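Local coordinates for protein putative anti-sigma factor antagonist TM1081 (Thermotoga maritima, PDB 3F43) that probably acts, in its phosphorylated form, as an anti-anti-sigma factor that counteracts an anti-sigma factor and so frees a sigma factor from inhibition, at residues K29-E34 with S60-I65; W42-F47 with V74-S79; F56-D61 with A88-N93. All coordinates share one frame; numbering follows the deposited sequence. Where two conformers were deposited one is given.

Contact 1: residues K29-E34 with S60-I65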
ATOM      1  N   LYS A  29     -13.556 -10.006  -9.929  1.00 34.66           N
ATOM      2  CA  LYS A  29     -12.292 -10.282 -10.542  1.00 40.42           C
ATOM      3  C   LYS A  29     -11.143  -9.776  -9.664  1.00 38.69           C
ATOM      4  O   LYS A  29     -11.305  -9.046  -8.679  1.00 38.97           O
ATOM      5  CB  LYS A  29     -12.211  -9.565 -11.903  1.00 41.19           C
ATOM      6  CG  LYS A  29     -13.161 -10.097 -12.953  1.00 46.29           C
ATOM      7  CD  LYS A  29     -13.052  -9.306 -14.268  1.00 47.46           C
ATOM      8  CE  LYS A  29     -13.863  -8.011 -14.230  1.00 58.07           C
ATOM      9  NZ  LYS A  29     -15.340  -8.269 -14.283  1.00 57.25           N
ATOM     10  N   GLU A  30      -9.963 -10.164 -10.076  1.00 40.28           N
ATOM     11  CA  GLU A  30      -8.750  -9.830  -9.406  1.00 39.78           C
ATOM     12  C   GLU A  30      -8.620  -8.319  -9.160  1.00 36.28           C
ATOM     13  O   GLU A  30      -8.949  -7.524 -10.021  1.00 41.11           O
ATOM     14  CB  GLU A  30      -7.589 -10.323 -10.292  1.00 41.67           C
ATOM     15  CG  GLU A  30      -6.278 -10.356  -9.611  1.00 49.39           C
ATOM     16  CD  GLU A  30      -6.427 -10.872  -8.235  1.00 55.84           C
ATOM     17  OE1 GLU A  30      -6.646 -12.101  -8.094  1.00 61.95           O
ATOM     18  OE2 GLU A  30      -6.389 -10.024  -7.312  1.00 44.28           O
ATOM     19  N   LEU A  31      -8.189  -7.954  -7.952  0.50 33.81           N
ATOM     20  CA  LEU A  31      -7.810  -6.579  -7.627  0.50 31.97           C
ATOM     21  C   LEU A  31      -6.308  -6.560  -7.487  0.50 31.66           C
ATOM     22  O   LEU A  31      -5.752  -7.226  -6.593  0.50 34.06           O
ATOM     23  CB  LEU A  31      -8.422  -6.136  -6.306  0.50 32.22           C
ATOM     24  CG  LEU A  31      -9.914  -5.898  -6.325  0.50 30.87           C
ATOM     25  CD1 LEU A  31     -10.316  -5.439  -4.931  0.50 30.47           C
ATOM     26  CD2 LEU A  31     -10.258  -4.890  -7.424  0.50 26.26           C
ATOM     27  N   ASN A  32      -5.652  -5.840  -8.388  1.00 26.61           N
ATOM     28  CA  ASN A  32      -4.177  -5.876  -8.510  1.00 26.61           C
ATOM     29  C   ASN A  32      -3.701  -4.628  -9.238  1.00 24.31           C
ATOM     30  O   ASN A  32      -4.518  -3.742  -9.482  1.00 22.21           O
ATOM     31  CB  ASN A  32      -3.722  -7.167  -9.197  1.00 26.97           C
ATOM     32  CG  ASN A  32      -4.266  -7.305 -10.639  1.00 31.79           C
ATOM     33  OD1 ASN A  32      -4.568  -6.306 -11.311  1.00 30.38           O
ATOM     34  ND2 ASN A  32      -4.380  -8.554 -11.126  1.00 37.35           N
ATOM     35  N   ILE A  33      -2.421  -4.552  -9.562  1.00 20.36           N
ATOM     36  CA  ILE A  33      -1.801  -3.401 -10.212  1.00 21.14           C
ATOM     37  C   ILE A  33      -2.574  -2.914 -11.444  1.00 21.66           C
ATOM     38  O   ILE A  33      -2.654  -1.715 -11.679  1.00 21.23           O
ATOM     39  CB  ILE A  33      -0.307  -3.671 -10.556  1.00 18.73           C
ATOM     40  CG1 ILE A  33       0.384  -2.434 -11.113  1.00 21.61           C
ATOM     41  CG2 ILE A  33      -0.122  -4.908 -11.482  1.00 21.25           C
ATOM     42  CD1 ILE A  33       1.898  -2.555 -11.184  1.00 21.12           C
ATOM     43  N   GLU A  34      -3.145  -3.817 -12.222  1.00 22.50           N
ATOM     44  CA  GLU A  34      -3.836  -3.391 -13.435  1.00 21.92           C
ATOM     45  C   GLU A  34      -5.110  -2.565 -13.199  1.00 23.05           C
ATOM     46  O   GLU A  34      -5.375  -1.608 -14.003  1.00 21.60           O
ATOM     47  CB  GLU A  34      -4.152  -4.595 -14.323  1.00 20.47           C
ATOM     48  CG  GLU A  34      -2.921  -5.175 -15.001  1.00 26.92           C
ATOM     49  CD  GLU A  34      -3.209  -6.309 -15.993  1.00 30.03           C
ATOM     50  OE1 GLU A  34      -4.019  -7.209 -15.665  1.00 44.55           O
ATOM     51  OE2 GLU A  34      -2.585  -6.308 -17.082  1.00 48.08           O
ATOM     52  N   SER A  60     -14.492 -12.626  -1.651  1.00 20.60           N
ATOM     53  CA  SER A  60     -14.791 -13.977  -2.052  1.00 20.80           C
ATOM     54  C   SER A  60     -14.257 -14.364  -3.429  1.00 20.34           C
ATOM     55  O   SER A  60     -13.814 -15.503  -3.618  1.00 21.07           O
ATOM     56  CB  SER A  60     -16.325 -14.181  -2.050  1.00 21.73           C
ATOM     57  OG  SER A  60     -16.872 -13.832  -0.790  1.00 22.81           O
ATOM     58  N   ASP A  61     -14.293 -13.404  -4.368  1.00 19.74           N
ATOM     59  CA  ASP A  61     -13.934 -13.693  -5.760  1.00 20.36           C
ATOM     60  C   ASP A  61     -12.589 -13.070  -6.135  1.00 22.64           C
ATOM     61  O   ASP A  61     -12.238 -13.066  -7.305  1.00 28.20           O
ATOM     62  CB  ASP A  61     -15.023 -13.176  -6.686  1.00 20.14           C
ATOM     63  CG  ASP A  61     -16.319 -13.871  -6.464  1.00 21.39           C
ATOM     64  OD1 ASP A  61     -16.328 -15.096  -6.450  1.00 20.30           O
ATOM     65  OD2 ASP A  61     -17.338 -13.182  -6.275  1.00 31.85           O
ATOM     66  N   VAL A  62     -11.844 -12.596  -5.146  1.00 20.67           N
ATOM     67  CA  VAL A  62     -10.524 -12.030  -5.368  1.00 23.94           C
ATOM     68  C   VAL A  62      -9.464 -13.108  -5.075  1.00 24.59           C
ATOM     69  O   VAL A  62      -9.285 -13.489  -3.933  1.00 26.33           O
ATOM     70  CB  VAL A  62     -10.343 -10.764  -4.522  1.00 22.76           C
ATOM     71  CG1 VAL A  62      -8.878 -10.222  -4.701  1.00 25.22           C
ATOM     72  CG2 VAL A  62     -11.372  -9.662  -4.934  1.00 23.89           C
ATOM     73  N   GLU A  63      -8.779 -13.623  -6.104  1.00 26.58           N
ATOM     74  CA  GLU A  63      -7.867 -14.769  -5.966  1.00 27.39           C
ATOM     75  C   GLU A  63      -6.594 -14.481  -5.173  1.00 24.81           C
ATOM     76  O   GLU A  63      -6.126 -15.312  -4.391  1.00 25.01           O
ATOM     77  CB  GLU A  63      -7.512 -15.352  -7.341  1.00 28.51           C
ATOM     78  CG  GLU A  63      -6.643 -16.639  -7.323  1.00 36.42           C
ATOM     79  CD  GLU A  63      -7.101 -17.696  -6.296  1.00 53.79           C
ATOM     80  OE1 GLU A  63      -8.328 -17.970  -6.217  1.00 53.37           O
ATOM     81  OE2 GLU A  63      -6.226 -18.245  -5.573  1.00 58.02           O
ATOM     82  N   SER A  64      -6.086 -13.266  -5.317  1.00 26.69           N
ATOM     83  CA  SER A  64      -4.873 -12.841  -4.640  1.00 27.34           C
ATOM     84  C   SER A  64      -4.878 -11.318  -4.617  1.00 25.35           C
ATOM     85  O   SER A  64      -5.611 -10.679  -5.368  1.00 25.58           O
ATOM     86  CB  SER A  64      -3.627 -13.326  -5.384  1.00 26.93           C
ATOM     87  OG  SER A  64      -3.503 -12.651  -6.618  1.00 32.78           O
ATOM     88  N   ILE A  65      -4.085 -10.749  -3.725  1.00 26.57           N
ATOM     89  CA  ILE A  65      -3.840  -9.313  -3.733  1.00 25.83           C
ATOM     90  C   ILE A  65      -2.347  -9.065  -3.824  1.00 23.85           C
ATOM     91  O   ILE A  65      -1.528  -9.904  -3.425  1.00 26.26           O
ATOM     92  CB  ILE A  65      -4.412  -8.570  -2.502  1.00 26.40           C
ATOM     93  CG1 ILE A  65      -3.893  -9.212  -1.216  1.00 27.88           C
ATOM     94  CG2 ILE A  65      -6.002  -8.522  -2.565  1.00 26.73           C
ATOM     95  CD1 ILE A  65      -4.176  -8.389   0.088  1.00 26.60           C
TER
HETATM   96  O   HOH W   1      -9.234 -12.926  -8.691  1.00 45.82           O

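Contact 2: residues W42-F47 with V74-S79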
ATOM      1  N   TRP A  42     -12.928   4.912  -8.132  1.00 20.23           N
ATOM      2  CA  TRP A  42     -14.357   4.594  -8.123  1.00 20.87           C
ATOM      3  C   TRP A  42     -14.945   4.558  -6.696  1.00 20.37           C
ATOM      4  O   TRP A  42     -15.982   5.224  -6.440  1.00 21.81           O
ATOM      5  CB  TRP A  42     -14.605   3.293  -8.881  1.00 22.22           C
ATOM      6  CG  TRP A  42     -16.034   2.800  -8.866  1.00 20.27           C
ATOM      7  CD1 TRP A  42     -17.079   3.277  -9.609  1.00 24.51           C
ATOM      8  CD2 TRP A  42     -16.557   1.766  -8.050  1.00 22.42           C
ATOM      9  NE1 TRP A  42     -18.224   2.582  -9.319  1.00 25.81           N
ATOM     10  CE2 TRP A  42     -17.937   1.633  -8.382  1.00 22.71           C
ATOM     11  CE3 TRP A  42     -15.997   0.888  -7.120  1.00 25.49           C
ATOM     12  CZ2 TRP A  42     -18.759   0.696  -7.771  1.00 24.81           C
ATOM     13  CZ3 TRP A  42     -16.820  -0.044  -6.516  1.00 27.39           C
ATOM     14  CH2 TRP A  42     -18.191  -0.137  -6.864  1.00 25.05           C
ATOM     15  N   VAL A  43     -14.237   3.932  -5.759  1.00 19.89           N
ATOM     16  CA  VAL A  43     -14.744   3.864  -4.383  1.00 20.44           C
ATOM     17  C   VAL A  43     -14.799   5.284  -3.778  1.00 20.13           C
ATOM     18  O   VAL A  43     -15.778   5.669  -3.130  1.00 21.72           O
ATOM     19  CB  VAL A  43     -13.904   2.907  -3.498  1.00 22.47           C
ATOM     20  CG1 VAL A  43     -14.313   3.058  -1.987  1.00 21.62           C
ATOM     21  CG2 VAL A  43     -14.023   1.440  -4.019  1.00 20.01           C
ATOM     22  N   PHE A  44     -13.746   6.054  -3.989  1.00 21.19           N
ATOM     23  CA  PHE A  44     -13.733   7.456  -3.524  1.00 21.19           C
ATOM     24  C   PHE A  44     -14.784   8.306  -4.209  1.00 21.57           C
ATOM     25  O   PHE A  44     -15.532   9.049  -3.572  1.00 23.89           O
ATOM     26  CB  PHE A  44     -12.338   8.085  -3.624  1.00 20.54           C
ATOM     27  CG  PHE A  44     -11.430   7.699  -2.482  1.00 21.01           C
ATOM     28  CD1 PHE A  44     -10.830   6.475  -2.430  1.00 25.16           C
ATOM     29  CD2 PHE A  44     -11.190   8.587  -1.445  1.00 23.74           C
ATOM     30  CE1 PHE A  44      -9.998   6.125  -1.346  1.00 24.61           C
ATOM     31  CE2 PHE A  44     -10.365   8.222  -0.383  1.00 22.90           C
ATOM     32  CZ  PHE A  44      -9.773   7.025  -0.337  1.00 23.04           C
ATOM     33  N   ASP A  45     -14.868   8.232  -5.531  1.00 19.56           N
ATOM     34  CA  ASP A  45     -15.836   9.073  -6.213  1.00 19.93           C
ATOM     35  C   ASP A  45     -17.288   8.726  -5.910  1.00 19.21           C
ATOM     36  O   ASP A  45     -18.135   9.638  -5.744  1.00 20.92           O
ATOM     37  CB  ASP A  45     -15.641   9.037  -7.718  1.00 21.62           C
ATOM     38  CG  ASP A  45     -14.394   9.734  -8.198  1.00 23.82           C
ATOM     39  OD1 ASP A  45     -13.761  10.527  -7.475  1.00 25.94           O
ATOM     40  OD2 ASP A  45     -14.059   9.501  -9.370  1.00 26.11           O
ATOM     41  N   GLU A  46     -17.608   7.434  -5.885  1.00 21.22           N
ATOM     42  CA  GLU A  46     -18.982   6.982  -5.700  1.00 21.65           C
ATOM     43  C   GLU A  46     -19.472   6.944  -4.263  1.00 20.24           C
ATOM     44  O   GLU A  46     -20.653   7.152  -4.019  1.00 23.13           O
ATOM     45  CB  GLU A  46     -19.157   5.573  -6.298  1.00 24.55           C
ATOM     46  CG  GLU A  46     -18.916   5.540  -7.777  1.00 24.78           C
ATOM     47  CD  GLU A  46     -19.923   6.365  -8.567  1.00 33.74           C
ATOM     48  OE1 GLU A  46     -21.133   6.327  -8.246  1.00 32.45           O
ATOM     49  OE2 GLU A  46     -19.509   7.066  -9.505  1.00 36.71           O
ATOM     50  N   PHE A  47     -18.577   6.653  -3.325  1.00 19.50           N
ATOM     51  CA  PHE A  47     -18.981   6.397  -1.967  1.00 20.26           C
ATOM     52  C   PHE A  47     -18.320   7.387  -0.993  1.00 18.02           C
ATOM     53  O   PHE A  47     -19.009   8.178  -0.368  1.00 20.77           O
ATOM     54  CB  PHE A  47     -18.729   4.940  -1.633  1.00 19.92           C
ATOM     55  CG  PHE A  47     -19.355   3.995  -2.633  1.00 21.15           C
ATOM     56  CD1 PHE A  47     -20.716   4.024  -2.854  1.00 21.47           C
ATOM     57  CD2 PHE A  47     -18.565   3.143  -3.378  1.00 20.64           C
ATOM     58  CE1 PHE A  47     -21.291   3.208  -3.805  1.00 21.82           C
ATOM     59  CE2 PHE A  47     -19.131   2.328  -4.354  1.00 20.73           C
ATOM     60  CZ  PHE A  47     -20.482   2.356  -4.541  1.00 18.95           C
ATOM     61  N   VAL A  74      -5.410   0.258   2.135  1.00 22.56           N
ATOM     62  CA  VAL A  74      -4.872   1.209   3.081  1.00 22.66           C
ATOM     63  C   VAL A  74      -5.473   2.590   2.886  1.00 22.13           C
ATOM     64  O   VAL A  74      -5.797   3.251   3.857  1.00 23.28           O
ATOM     65  CB  VAL A  74      -3.324   1.210   3.052  1.00 22.76           C
ATOM     66  CG1 VAL A  74      -2.741   2.451   3.780  1.00 25.37           C
ATOM     67  CG2 VAL A  74      -2.790  -0.094   3.628  1.00 24.05           C
ATOM     68  N   ASN A  75      -5.614   3.021   1.625  1.00 23.60           N
ATOM     69  CA  ASN A  75      -6.181   4.337   1.378  1.00 24.47           C
ATOM     70  C   ASN A  75      -7.624   4.425   1.848  1.00 22.88           C
ATOM     71  O   ASN A  75      -8.055   5.441   2.409  1.00 22.17           O
ATOM     72  CB  ASN A  75      -6.096   4.683  -0.100  1.00 26.66           C
ATOM     73  CG  ASN A  75      -4.719   5.139  -0.506  1.00 35.13           C
ATOM     74  OD1 ASN A  75      -4.011   5.779   0.264  1.00 43.10           O
ATOM     75  ND2 ASN A  75      -4.351   4.824  -1.735  1.00 41.24           N
ATOM     76  N   ILE A  76      -8.395   3.378   1.608  1.00 22.63           N
ATOM     77  CA  ILE A  76      -9.785   3.317   2.084  1.00 21.08           C
ATOM     78  C   ILE A  76      -9.857   3.335   3.616  1.00 21.25           C
ATOM     79  O   ILE A  76     -10.647   4.083   4.231  1.00 21.20           O
ATOM     80  CB  ILE A  76     -10.538   2.071   1.521  1.00 22.03           C
ATOM     81  CG1 ILE A  76     -10.664   2.184   0.013  1.00 22.80           C
ATOM     82  CG2 ILE A  76     -11.948   1.905   2.142  1.00 22.67           C
ATOM     83  CD1 ILE A  76     -11.082   0.858  -0.652  1.00 24.65           C
ATOM     84  N   LEU A  77      -9.001   2.526   4.208  1.00 23.20           N
ATOM     85  CA  LEU A  77      -8.918   2.451   5.648  1.00 22.92           C
ATOM     86  C   LEU A  77      -8.592   3.805   6.273  1.00 21.48           C
ATOM     87  O   LEU A  77      -9.217   4.212   7.263  1.00 21.19           O
ATOM     88  CB  LEU A  77      -7.855   1.433   6.061  1.00 22.34           C
ATOM     89  CG  LEU A  77      -7.616   1.293   7.554  1.00 27.11           C
ATOM     90  CD1 LEU A  77      -8.924   1.017   8.381  1.00 27.55           C
ATOM     91  CD2 LEU A  77      -6.602   0.205   7.780  1.00 29.54           C
ATOM     92  N   LYS A  78      -7.620   4.514   5.686  1.00 22.22           N
ATOM     93  CA  LYS A  78      -7.232   5.838   6.156  1.00 23.33           C
ATOM     94  C   LYS A  78      -8.393   6.814   6.079  1.00 20.11           C
ATOM     95  O   LYS A  78      -8.654   7.543   7.017  1.00 21.30           O
ATOM     96  CB  LYS A  78      -6.047   6.379   5.341  1.00 24.24           C
ATOM     97  CG  LYS A  78      -4.724   5.744   5.699  1.00 26.02           C
ATOM     98  CD  LYS A  78      -3.613   6.040   4.639  1.00 27.91           C
ATOM     99  CE  LYS A  78      -3.193   7.480   4.576  1.00 36.12           C
ATOM    100  NZ  LYS A  78      -1.941   7.613   3.725  1.00 38.06           N
ATOM    101  N   SER A  79      -9.116   6.800   4.960  1.00 21.00           N
ATOM    102  CA  SER A  79     -10.235   7.718   4.798  1.00 22.06           C
ATOM    103  C   SER A  79     -11.304   7.429   5.842  1.00 20.49           C
ATOM    104  O   SER A  79     -11.832   8.341   6.503  1.00 20.93           O
ATOM    105  CB  SER A  79     -10.832   7.588   3.397  1.00 22.64           C
ATOM    106  OG  SER A  79     -11.994   8.364   3.273  1.00 22.22           O
TER

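Contact 3: residues F56-D61 with A88-N93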
ATOM      1  N   PHE A  56     -18.002  -2.578   3.396  1.00 19.74           N
ATOM      2  CA  PHE A  56     -17.495  -3.937   3.456  1.00 22.40           C
ATOM      3  C   PHE A  56     -16.806  -4.192   2.112  1.00 21.95           C
ATOM      4  O   PHE A  56     -17.441  -4.046   1.058  1.00 23.47           O
ATOM      5  CB  PHE A  56     -18.584  -4.994   3.587  1.00 23.18           C
ATOM      6  CG  PHE A  56     -19.424  -4.932   4.828  1.00 21.88           C
ATOM      7  CD1 PHE A  56     -19.102  -4.144   5.937  1.00 21.95           C
ATOM      8  CD2 PHE A  56     -20.587  -5.722   4.893  1.00 26.71           C
ATOM      9  CE1 PHE A  56     -19.920  -4.121   7.065  1.00 25.40           C
ATOM     10  CE2 PHE A  56     -21.386  -5.708   6.009  1.00 26.89           C
ATOM     11  CZ  PHE A  56     -21.044  -4.908   7.114  1.00 22.88           C
ATOM     12  N   LEU A  57     -15.551  -4.630   2.132  1.00 21.72           N
ATOM     13  CA  LEU A  57     -14.898  -5.056   0.923  1.00 21.51           C
ATOM     14  C   LEU A  57     -14.889  -6.592   0.964  1.00 22.48           C
ATOM     15  O   LEU A  57     -14.126  -7.239   1.700  1.00 20.71           O
ATOM     16  CB  LEU A  57     -13.497  -4.451   0.773  1.00 22.23           C
ATOM     17  CG  LEU A  57     -12.647  -5.013  -0.374  1.00 21.94           C
ATOM     18  CD1 LEU A  57     -13.376  -4.785  -1.727  1.00 24.24           C
ATOM     19  CD2 LEU A  57     -11.281  -4.343  -0.343  1.00 23.72           C
ATOM     20  N   VAL A  58     -15.791  -7.164   0.177  1.00 20.45           N
ATOM     21  CA  VAL A  58     -15.996  -8.596   0.107  1.00 18.73           C
ATOM     22  C   VAL A  58     -14.990  -9.168  -0.906  1.00 20.91           C
ATOM     23  O   VAL A  58     -14.946  -8.738  -2.067  1.00 21.21           O
ATOM     24  CB  VAL A  58     -17.440  -8.922  -0.285  1.00 19.41           C
ATOM     25  CG1 VAL A  58     -17.612 -10.473  -0.440  1.00 21.88           C
ATOM     26  CG2 VAL A  58     -18.438  -8.370   0.773  1.00 21.61           C
ATOM     27  N   LEU A  59     -14.202 -10.119  -0.437  1.00 21.71           N
ATOM     28  CA  LEU A  59     -13.069 -10.674  -1.176  1.00 22.04           C
ATOM     29  C   LEU A  59     -13.256 -12.117  -1.690  1.00 20.17           C
ATOM     30  O   LEU A  59     -12.326 -12.767  -2.135  1.00 19.46           O
ATOM     31  CB  LEU A  59     -11.808 -10.555  -0.289  1.00 23.68           C
ATOM     32  CG  LEU A  59     -11.407  -9.136   0.081  1.00 26.19           C
ATOM     33  CD1 LEU A  59     -10.283  -9.115   1.135  1.00 26.86           C
ATOM     34  CD2 LEU A  59     -10.948  -8.437  -1.168  1.00 23.12           C
ATOM     35  N   SER A  60     -14.492 -12.626  -1.651  1.00 20.60           N
ATOM     36  CA  SER A  60     -14.791 -13.977  -2.052  1.00 20.80           C
ATOM     37  C   SER A  60     -14.257 -14.364  -3.429  1.00 20.34           C
ATOM     38  O   SER A  60     -13.814 -15.503  -3.618  1.00 21.07           O
ATOM     39  CB  SER A  60     -16.325 -14.181  -2.050  1.00 21.73           C
ATOM     40  OG  SER A  60     -16.872 -13.832  -0.790  1.00 22.81           O
ATOM     41  N   ASP A  61     -14.293 -13.404  -4.368  1.00 19.74           N
ATOM     42  CA  ASP A  61     -13.934 -13.693  -5.760  1.00 20.36           C
ATOM     43  C   ASP A  61     -12.589 -13.070  -6.135  1.00 22.64           C
ATOM     44  O   ASP A  61     -12.238 -13.066  -7.305  1.00 28.20           O
ATOM     45  CB  ASP A  61     -15.023 -13.176  -6.686  1.00 20.14           C
ATOM     46  CG  ASP A  61     -16.319 -13.871  -6.464  1.00 21.39           C
ATOM     47  OD1 ASP A  61     -16.328 -15.096  -6.450  1.00 20.30           O
ATOM     48  OD2 ASP A  61     -17.338 -13.182  -6.275  1.00 31.85           O
ATOM     49  N   ALA A  88     -14.627  -3.010   6.909  1.00 22.67           N
ATOM     50  CA  ALA A  88     -14.276  -4.401   7.129  1.00 20.68           C
ATOM     51  C   ALA A  88     -13.953  -5.122   5.856  1.00 21.45           C
ATOM     52  O   ALA A  88     -14.528  -4.822   4.816  1.00 22.81           O
ATOM     53  CB  ALA A  88     -15.405  -5.179   7.834  1.00 22.88           C
ATOM     54  N   LEU A  89     -12.985  -6.040   5.965  1.00 22.77           N
ATOM     55  CA  LEU A  89     -12.676  -6.977   4.898  1.00 22.51           C
ATOM     56  C   LEU A  89     -13.484  -8.231   5.187  1.00 23.19           C
ATOM     57  O   LEU A  89     -13.593  -8.650   6.331  1.00 24.22           O
ATOM     58  CB  LEU A  89     -11.176  -7.295   4.836  1.00 23.04           C
ATOM     59  CG  LEU A  89     -10.261  -6.080   4.730  1.00 23.25           C
ATOM     60  CD1 LEU A  89      -8.786  -6.476   4.677  1.00 25.20           C
ATOM     61  CD2 LEU A  89     -10.633  -5.209   3.535  1.00 22.79           C
ATOM     62  N   VAL A  90     -14.072  -8.831   4.151  1.00 22.02           N
ATOM     63  CA  VAL A  90     -14.960  -9.976   4.304  1.00 22.47           C
ATOM     64  C   VAL A  90     -14.550 -11.090   3.367  1.00 21.63           C
ATOM     65  O   VAL A  90     -14.295 -10.859   2.171  1.00 22.38           O
ATOM     66  CB  VAL A  90     -16.452  -9.588   4.053  1.00 20.56           C
ATOM     67  CG1 VAL A  90     -17.371 -10.734   4.390  1.00 19.17           C
ATOM     68  CG2 VAL A  90     -16.824  -8.364   4.917  1.00 21.71           C
ATOM     69  N   SER A  91     -14.484 -12.297   3.903  1.00 20.75           N
ATOM     70  CA  SER A  91     -14.188 -13.505   3.117  1.00 20.99           C
ATOM     71  C   SER A  91     -12.866 -13.556   2.324  1.00 22.70           C
ATOM     72  O   SER A  91     -12.836 -14.061   1.202  1.00 22.41           O
ATOM     73  CB  SER A  91     -15.390 -13.809   2.180  1.00 22.48           C
ATOM     74  OG  SER A  91     -16.608 -13.668   2.860  1.00 23.04           O
ATOM     75  N   PRO A  92     -11.730 -13.130   2.939  1.00 21.58           N
ATOM     76  CA  PRO A  92     -10.468 -13.341   2.240  1.00 22.69           C
ATOM     77  C   PRO A  92     -10.182 -14.826   2.127  1.00 22.52           C
ATOM     78  O   PRO A  92     -10.387 -15.593   3.081  1.00 23.39           O
ATOM     79  CB  PRO A  92      -9.442 -12.658   3.170  1.00 23.57           C
ATOM     80  CG  PRO A  92     -10.032 -12.828   4.520  1.00 22.19           C
ATOM     81  CD  PRO A  92     -11.517 -12.568   4.289  1.00 23.81           C
ATOM     82  N   ASN A  93      -9.700 -15.243   0.966  1.00 24.50           N
ATOM     83  CA  ASN A  93      -9.265 -16.622   0.789  1.00 24.35           C
ATOM     84  C   ASN A  93      -7.927 -16.841   1.510  1.00 23.03           C
ATOM     85  O   ASN A  93      -7.416 -15.936   2.182  1.00 23.67           O
ATOM     86  CB  ASN A  93      -9.240 -17.006  -0.693  1.00 27.36           C
ATOM     87  CG  ASN A  93      -8.078 -16.420  -1.452  1.00 27.24           C
ATOM     88  OD1 ASN A  93      -7.142 -15.896  -0.856  1.00 30.04           O
ATOM     89  ND2 ASN A  93      -8.114 -16.535  -2.770  1.00 30.13           N
TER
HETATM   90  O   HOH W   2      -9.849 -13.460  -1.268  1.00 21.21           O
HETATM   91  O   HOH W   3     -11.156 -16.098  -4.007  1.00 32.28           O

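Contact 1: residues K29-E34 with S60-I65
Glu30 and Val62 mark the closest backbone approach of two irregular loops, with 4.9 Å between the CA of Glu30 and the CA of Val62. The loop 29-34 follows strand 22-25, and the loop 60-65 follows strand 54-58, so two loops that leave neighbouring parallel strands of the STAS domain meet here. No backbone-to-backbone hydrogen bond links the two; the polar connection is made by the carboxylate of Glu30. Its CB starts out facing away from the opposite loop. The side chain then runs anti to the backbone N (chi1 -166°) and bends at chi2, which brings the carboxylate back to residues 62-64. There Glu30 OE1 accepts the N-H of Ser64 at 3.1 Å from Ser64 N. The donor comes from the syn side of the carboxylate, only slightly out of its plane, and the bond is somewhat bent at 138°. A water reinforces this end: it donates to Glu30 OE1 at 2.8 Å, accepts from Glu63 N at 2.7 Å and makes a weak bond to Asp61 O. The place of Glu30 OE2 is less certain, because it is modelled implausibly near Ser64 O.

Val62 supplies the apolar part. Its CG1 lies 4.0 Å from Leu31 N, while CG2 reaches Lys29 O at 3.8 Å and Leu31 CG at 4.3 Å. Asn32 OD1 accepts from Glu34 N, an Asx turn shortly before helix 36-48. Leu31 O accepts from Ser69 OG, which ties loop 29-34 to the start of helix 67-83; there lies Ser67, the probable phosphorylation site by similarity, unphosphorylated in this structure. Ile33 packs on Ile108 of the second subunit.

Glu30 OE1 thus serves as acceptor for both the Ser64 N-H and the water, joining the backbone of residues 63-64 to loop 29-34.

Contact 2: residues W42-F47 with V74-S79
The ring of Phe44 reaches from helix 36-48 to helix 67-83 and meets it rim first: the carbonyl oxygen of Asn75 lies in the ring plane at the edge, 3.6 Å from Phe44 CZ. Ile76 CG1 and Ser79 CB approach the same ring obliquely, the latter 3.9 Å from Phe44 CE2. Lys40, one turn earlier on the same helix, makes a cation-pi contact with Phe44. On the far flank of helix 36-48 the other two rings pack against each other: Phe47 CE2 covers one face of Trp42, offset toward its rim, while Glu46 CB sits over the centre of one Phe47 face and Trp42 CZ3 meets the edge of Phe47.

Phe44 extends across the groove because its CG stands anti to the carbonyl carbon, beside the backbone N (chi1 -80°). Asn75 O is already engaged by Ser79 N at 3.1 Å, so the ring edge adds only a second neighbour to a bonded helical carbonyl. Deeper in, Val43 and Ile76 cross at about a right angle, with Val43 CG1 4.1 Å from Ile76 CD1. These two side chains also touch the sheet, Val43 on Leu25 and Ile76 on Phe87.

The axes of segments 42-47 and 74-79 run in similar directions, 33° apart, with a closest approach of 11.3 Å. Two such neighbouring helices, side by side on one face of a mainly parallel sheet, are characteristic of the SpoIIAA-like fold of STAS domains.

Contact 3: residues F56-D61 with A88-N93
Leu57 lies between two backbone bonds to the neighbouring parallel strand, one through its N and one through its O. Its N-H goes to Ala88 O at 2.9 Å from Leu57 N, and Leu57 O accepts from Val90 N, also at 2.9 Å. Just past the strand, Leu59 N reaches Val90 O at 2.7 Å. Weaker CA-H...O contacts accompany these bonds. The outer edges are used too: Phe56 and Val58 pair with strand 22-25, and Leu89 with Lys110.

The middle strand of the STAS sheet, 54-58, and its neighbour 86-90 are the parallel strands of a beta-alpha-beta crossover whose connecting helix is 67-83. Leu57 and Leu89 lie side by side on one face, their CD2 atoms 4.0 Å apart; Phe56, Val58, Ala88 and Val90 line the other, where helix 115-123 packs on Phe56, Val58 and Val90. Past the strand, Leu59 CD1 meets Pro92 CB at 4.2 Å and also touches Leu89 CB.

Beyond the bridges, Ser91 takes a left-handed backbone conformation (phi 58°), and water takes over from direct bonds. One water donates to Leu59 O at 2.7 Å and accepts from Asn93 N at 2.9 Å; a second joins Ser60 O to Asn93 ND2, weakly on the Asn93 side. The hydroxyl of Ser91 is bonded to Asp113 O. At the N-cap of helix 94-102, Asn93 OD1 receives Val96 N, while its ND2 donates to Glu63 O.

From the N terminus, the chain opens contact 1 in the loop after strand 22-25, contact 2 on helix 36-48 and contact 3 on strand 54-58. The closings follow in the same order: 60-65 closes contact 1, 74-79 closes contact 2 and 88-93 closes contact 3. None nests inside another; contact 2 crosses both others, while contact 3 opens where contact 1 closes, sharing Ser60 and Asp61. Contact 3 pairs the middle strand with its neighbour 86-90, contact 2 joins two helices on one face, and contact 1 ties loops beyond the strand ends. Contacts 1 and 3 touch through Asn93, whereas the centres of contacts 1 and 2 lie about 17 Å apart.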